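Local coordinates for cycloalternan-forming enzyme (Listeria monocytogenes serovar 1/2a, PDB 5F7U), which belongs to glycoside hydrolase family 31 as a multidomain carbohydrate-active protein, with a TIM barrel accompanied by several beta-rich domains, at residues I801-M806 and Y838-D843; D843-E848 and M870-T875. The protein carries 1 engineered substitution. All blocks are in the same frame, centred on the assembly; numbering follows the deposited sequence.

Overall arrangement
Following the chain, strand 801-806 forms one border of a mixed sheet, strand 825-830 pairs beside it, and the chain then passes to strand 835-842, a border strand of an antiparallel sheet; contact 1 (801-806 with 838-843) closes this loop. The chain turns at 843-848, runs through strands 848-857 and 862-867, and returns at 870-875 to enter strand 874-879 of the mixed sheet, where contact 2 closes a second loop. The loops follow one another, neither nested nor crossed, and share Asp843. Contact 1, buried, packs border strands of the two sheets of a beta sandwich together; contact 2 joins loops at their ends, at the surface. Asp842 N lies 2.9 Å from Glu848 O, a probable hydrogen bond between the contacts.

Contact 1 of 2, residues I801-M806 and Y838-D843; sequences IIPMNM and YSFYDD
The Tyr838 ring carries the carbonyl oxygen of Ile801 on one face, O standing 3.6 Å above the ring plane over its centre, while Pro803 reaches the same ring obliquely. The Phe840 ring meets Pro803 obliquely too, and has CA of Asp842, two residues further along the chain, above one face near the rim. This is sheet-on-sheet packing within a beta sandwich: strand 801-806 borders a mixed sheet, strand 835-842 borders an antiparallel one, and the segments 801-806 and 838-842 run nearly parallel, their axes 16° apart in direction and 8.3 Å apart at closest approach. Ile802, Met804 and Met806 bond through their backbones to strand 825-830, whereas Ile801 and Pro803 direct their side chains to the other sheet.

Tyr838 has CG trans to its backbone N (chi1 179°), which swings the ring from CB toward strand 801-806 and beneath the Ile801 carbonyl. Ile801 passes Tyr838 in the opposite sense, its CB 3.8 Å from Tyr838 CB and its CD1 also resting near that carbon. The pyrrolidine ring of Pro803 crosses the tyrosine at about a right angle and touches both aromatic residues; its CG is 3.7 Å from Phe840 CD1, with Pro803 CB near CD1 and CE1 of the same ring. Thr707 of helix 702-715 touches both aromatic side chains, and Tyr823 also packs on Phe840, so the pair is wedged among the sandwich, that helix and a loop. Pro803 CD lies 3.5 Å from Tyr838 CE2, and the phenol oxygen ends against the proline methylenes, Tyr838 OH standing 3.3 Å from both Pro803 CG and CD.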
loop_
_atom_site.group_PDB
_atom_site.type_symbol
_atom_site.label_atom_id
_atom_site.label_comp_id
_atom_site.label_asym_id
_atom_site.label_seq_id
_atom_site.Cartn_x
_atom_site.Cartn_y
_atom_site.Cartn_z
ATOM N N ILE A 801 12.427 -16.995 10.208
ATOM C CA ILE A 801 12.722 -16.749 11.625
ATOM C C ILE A 801 11.794 -15.600 12.004
ATOM O O ILE A 801 11.952 -14.484 11.513
ATOM C CB ILE A 801 14.210 -16.378 11.870
ATOM C CG1 ILE A 801 15.127 -17.523 11.396
ATOM C CG2 ILE A 801 14.430 -16.085 13.360
ATOM C CD1 ILE A 801 16.544 -17.098 11.012
ATOM N N ILE A 802 10.793 -15.901 12.834
ATOM C CA ILE A 802 9.709 -14.944 13.129
ATOM C C ILE A 802 9.701 -14.598 14.620
ATOM O O ILE A 802 9.338 -15.441 15.430
ATOM C CB ILE A 802 8.339 -15.511 12.695
ATOM C CG1 ILE A 802 8.344 -15.817 11.182
ATOM C CG2 ILE A 802 7.197 -14.550 13.058
ATOM C CD1 ILE A 802 7.278 -16.826 10.761
ATOM N N PRO A 803 10.078 -13.349 14.981
ATOM C CA PRO A 803 10.032 -12.947 16.399
ATOM C C PRO A 803 8.607 -12.723 16.857
ATOM O O PRO A 803 7.779 -12.177 16.101
ATOM C CB PRO A 803 10.802 -11.635 16.435
ATOM C CG PRO A 803 10.659 -11.078 15.054
ATOM C CD PRO A 803 10.528 -12.250 14.105
ATOM N N MET A 804 8.319 -13.150 18.081
ATOM C CA MET A 804 6.971 -13.101 18.623
ATOM C C MET A 804 6.993 -12.722 20.098
ATOM O O MET A 804 7.976 -12.958 20.794
ATOM C CB MET A 804 6.249 -14.434 18.438
ATOM C CG MET A 804 6.203 -14.969 17.013
ATOM S SD MET A 804 5.327 -16.538 16.934
ATOM C CE MET A 804 6.347 -17.606 17.931
ATOM N N ASN A 805 5.903 -12.126 20.553
ATOM C CA ASN A 805 5.720 -11.810 21.963
ATOM C C ASN A 805 4.579 -12.691 22.458
ATOM O O ASN A 805 3.428 -12.455 22.103
ATOM C CB ASN A 805 5.388 -10.321 22.136
ATOM C CG ASN A 805 5.295 -9.921 23.591
ATOM O OD1 ASN A 805 5.861 -10.582 24.457
ATOM N ND2 ASN A 805 4.582 -8.836 23.871
ATOM N N MET A 806 4.915 -13.710 23.255
ATOM C CA MET A 806 3.956 -14.758 23.665
ATOM C C MET A 806 3.677 -14.734 25.159
ATOM O O MET A 806 4.498 -14.255 25.943
ATOM C CB MET A 806 4.486 -16.157 23.291
ATOM C CG MET A 806 4.826 -16.342 21.821
ATOM S SD MET A 806 3.415 -16.206 20.712
ATOM C CE MET A 806 3.158 -17.921 20.280
ATOM N N TYR A 838 18.339 -13.549 10.176
ATOM C CA TYR A 838 17.326 -12.534 10.376
ATOM C C TYR A 838 17.860 -11.460 11.305
ATOM O O TYR A 838 18.497 -11.775 12.305
ATOM C CB TYR A 838 16.096 -13.187 10.985
ATOM C CG TYR A 838 14.941 -12.255 11.294
ATOM C CD1 TYR A 838 14.106 -11.788 10.277
ATOM C CD2 TYR A 838 14.646 -11.891 12.617
ATOM C CE1 TYR A 838 13.015 -10.966 10.560
ATOM C CE2 TYR A 838 13.562 -11.068 12.909
ATOM C CZ TYR A 838 12.758 -10.602 11.876
ATOM O OH TYR A 838 11.658 -9.812 12.157
ATOM N N SER A 839 17.602 -10.205 10.958
ATOM C CA SER A 839 17.987 -9.073 11.795
ATOM C C SER A 839 16.739 -8.567 12.494
ATOM O O SER A 839 15.873 -7.960 11.852
ATOM C CB SER A 839 18.600 -7.962 10.936
ATOM O OG SER A 839 19.387 -7.079 11.715
ATOM N N PHE A 840 16.639 -8.834 13.796
ATOM C CA PHE A 840 15.498 -8.409 14.602
ATOM C C PHE A 840 15.701 -6.993 15.171
ATOM O O PHE A 840 16.722 -6.708 15.786
ATOM C CB PHE A 840 15.289 -9.432 15.731
ATOM C CG PHE A 840 14.306 -9.009 16.775
ATOM C CD1 PHE A 840 13.007 -8.592 16.433
ATOM C CD2 PHE A 840 14.675 -9.037 18.131
ATOM C CE1 PHE A 840 12.108 -8.204 17.413
ATOM C CE2 PHE A 840 13.769 -8.667 19.116
ATOM C CZ PHE A 840 12.493 -8.236 18.755
ATOM N N TYR A 841 14.713 -6.128 14.957
ATOM C CA TYR A 841 14.715 -4.787 15.520
ATOM C C TYR A 841 14.133 -4.805 16.924
ATOM O O TYR A 841 12.909 -4.865 17.108
ATOM C CB TYR A 841 13.901 -3.857 14.626
ATOM C CG TYR A 841 13.898 -2.400 15.038
ATOM C CD1 TYR A 841 15.085 -1.729 15.361
ATOM C CD2 TYR A 841 12.700 -1.681 15.058
ATOM C CE1 TYR A 841 15.069 -0.386 15.726
ATOM C CE2 TYR A 841 12.671 -0.339 15.407
ATOM C CZ TYR A 841 13.850 0.300 15.741
ATOM O OH TYR A 841 13.805 1.626 16.085
ATOM N N ASP A 842 15.015 -4.751 17.915
ATOM C CA ASP A 842 14.590 -4.929 19.288
ATOM C C ASP A 842 14.243 -3.555 19.895
ATOM O O ASP A 842 15.050 -2.949 20.605
ATOM C CB ASP A 842 15.674 -5.697 20.048
ATOM C CG ASP A 842 15.308 -5.992 21.492
ATOM O OD1 ASP A 842 14.198 -5.662 21.940
ATOM O OD2 ASP A 842 16.174 -6.554 22.179
ATOM N N ASP A 843 13.025 -3.094 19.597
ATOM C CA ASP A 843 12.536 -1.765 20.008
ATOM C C ASP A 843 12.445 -1.624 21.529
ATOM O O ASP A 843 12.604 -0.520 22.066
ATOM C CB ASP A 843 11.149 -1.476 19.392
ATOM C CG ASP A 843 10.671 -0.039 19.639
ATOM O OD1 ASP A 843 11.413 0.920 19.320
ATOM O OD2 ASP A 843 9.537 0.152 20.145
#

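Contact 2 of 2, residues D843-E848 and M870-T875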
loop_
_atom_site.group_PDB
_atom_site.type_symbol
_atom_site.label_atom_id
_atom_site.label_comp_id
_atom_site.label_asym_id
_atom_site.label_seq_id
_atom_site.Cartn_x
_atom_site.Cartn_y
_atom_site.Cartn_z
ATOM N N ASP A 843 13.025 -3.094 19.597
ATOM C CA ASP A 843 12.536 -1.765 20.008
ATOM C C ASP A 843 12.445 -1.624 21.529
ATOM O O ASP A 843 12.604 -0.520 22.066
ATOM C CB ASP A 843 11.149 -1.476 19.392
ATOM C CG ASP A 843 10.671 -0.039 19.639
ATOM O OD1 ASP A 843 11.413 0.920 19.320
ATOM O OD2 ASP A 843 9.537 0.152 20.145
ATOM N N VAL A 844 12.166 -2.729 22.218
ATOM C CA VAL A 844 12.057 -2.730 23.685
ATOM C C VAL A 844 13.384 -2.312 24.313
ATOM O O VAL A 844 13.403 -1.607 25.331
ATOM C CB VAL A 844 11.496 -4.086 24.211
ATOM C CG1 VAL A 844 11.733 -4.312 25.713
ATOM C CG2 VAL A 844 10.004 -4.181 23.900
ATOM N N ASN A 845 14.481 -2.714 23.680
ATOM C CA ASN A 845 15.815 -2.531 24.222
ATOM C C ASN A 845 16.685 -1.583 23.391
ATOM O O ASN A 845 17.783 -1.947 22.953
ATOM C CB ASN A 845 16.486 -3.895 24.423
ATOM C CG ASN A 845 15.690 -4.809 25.339
ATOM O OD1 ASN A 845 15.144 -5.829 24.904
ATOM N ND2 ASN A 845 15.632 -4.461 26.610
ATOM N N GLY A 846 16.177 -0.373 23.180
ATOM C CA GLY A 846 16.955 0.727 22.597
ATOM C C GLY A 846 17.134 0.637 21.093
ATOM O O GLY A 846 17.984 1.328 20.522
ATOM N N GLY A 847 16.348 -0.230 20.460
ATOM C CA GLY A 847 16.394 -0.390 19.016
ATOM C C GLY A 847 17.605 -1.152 18.501
ATOM O O GLY A 847 17.973 -0.991 17.341
ATOM N N GLU A 848 18.234 -1.971 19.352
ATOM C CA GLU A 848 19.382 -2.797 18.956
ATOM C C GLU A 848 18.947 -3.759 17.863
ATOM O O GLU A 848 17.896 -4.374 17.999
ATOM C CB GLU A 848 19.854 -3.670 20.129
ATOM C CG GLU A 848 20.410 -2.940 21.332
ATOM C CD GLU A 848 21.905 -2.748 21.261
ATOM O OE1 GLU A 848 22.329 -1.576 21.154
ATOM O OE2 GLU A 848 22.650 -3.762 21.317
ATOM N N MET A 870 21.378 -10.914 24.125
ATOM C CA MET A 870 19.985 -10.447 24.253
ATOM C C MET A 870 19.790 -9.830 25.634
ATOM O O MET A 870 20.494 -10.187 26.582
ATOM C CB MET A 870 18.983 -11.601 24.080
ATOM C CG MET A 870 19.053 -12.361 22.764
ATOM S SD MET A 870 18.561 -11.401 21.311
ATOM C CE MET A 870 16.780 -11.414 21.479
ATOM N N ALA A 871 18.820 -8.929 25.746
ATOM C CA ALA A 871 18.494 -8.311 27.023
ATOM C C ALA A 871 17.402 -9.082 27.757
ATOM O O ALA A 871 17.130 -8.819 28.927
ATOM C CB ALA A 871 18.073 -6.869 26.807
ATOM N N ASP A 872 16.788 -10.041 27.068
ATOM C CA ASP A 872 15.667 -10.809 27.601
ATOM C C ASP A 872 15.938 -12.292 27.470
ATOM O O ASP A 872 16.678 -12.714 26.579
ATOM C CB ASP A 872 14.387 -10.515 26.806
ATOM C CG ASP A 872 13.974 -9.061 26.856
ATOM O OD1 ASP A 872 13.303 -8.669 27.824
ATOM O OD2 ASP A 872 14.297 -8.305 25.918
ATOM N N GLU A 873 15.315 -13.071 28.352
ATOM C CA GLU A 873 15.111 -14.508 28.138
ATOM C C GLU A 873 14.487 -14.711 26.751
ATOM O O GLU A 873 13.673 -13.906 26.304
ATOM C CB GLU A 873 14.176 -15.020 29.227
ATOM C CG GLU A 873 13.678 -16.456 29.144
ATOM C CD GLU A 873 12.830 -16.792 30.360
ATOM O OE1 GLU A 873 13.412 -17.004 31.443
ATOM O OE2 GLU A 873 11.586 -16.821 30.253
ATOM N N THR A 874 14.915 -15.749 26.052
ATOM C CA THR A 874 14.381 -16.032 24.728
ATOM C C THR A 874 13.871 -17.462 24.660
ATOM O O THR A 874 14.447 -18.347 25.272
ATOM C CB THR A 874 15.426 -15.809 23.608
ATOM O OG1 THR A 874 16.614 -16.527 23.924
ATOM C CG2 THR A 874 15.780 -14.340 23.446
ATOM N N THR A 875 12.802 -17.675 23.898
ATOM C CA THR A 875 12.296 -19.014 23.633
ATOM C C THR A 875 12.300 -19.242 22.125
ATOM O O THR A 875 11.663 -18.495 21.385
ATOM C CB THR A 875 10.864 -19.212 24.176
ATOM O OG1 THR A 875 10.829 -18.966 25.593
ATOM C CG2 THR A 875 10.357 -20.635 23.892
#
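Residues Asn845 to Glu848 form a type I' beta turn, with Gly846 and Gly847 both at positive phi, and the turn's first residue comes nearest to the other segment, Asn845 CA lying 7.0 Å from Ala871 CA. The turn forms the second half of the loop joining strands 835-842 and 848-857 of a beta hairpin, closed by backbone bonding between Glu848 and Asp842; Ala871 and Asp872 belong to the loop that leads into strand 874-879 of the facing sheet.

The side chain of Asn845 reaches Ala871 and Asp872. Its CG, placed beside the backbone N (chi1 -58°), brings the amide over the methyl group of Ala871, with Asn845 CG 3.5 Å from Ala871 CB. Asp872 approaches from the opposite direction, its carboxylate plane turned 48° from that of the amide. Asn845 OD1 and Asp872 OD2 lie 2.8 Å apart as modelled; the amide is probably turned over, and with its two ends exchanged this may be a hydrogen bond. Arg850 of strand 848-857 touches both Asn845 and Ala871, and Tyr823 packs against Asp872 from a loop.

A bound magnesium ion lies about 5 Å from the side chain of Asp872, and Tyr823, with Asp824, belongs to a magnesium site. The contact joins the hairpin loop to the loop leading into strand 874-879 through one methyl group and one pair of polar ends at the surface, and the nearby cation would be expected to help keep the Asp872 carboxylate negatively charged.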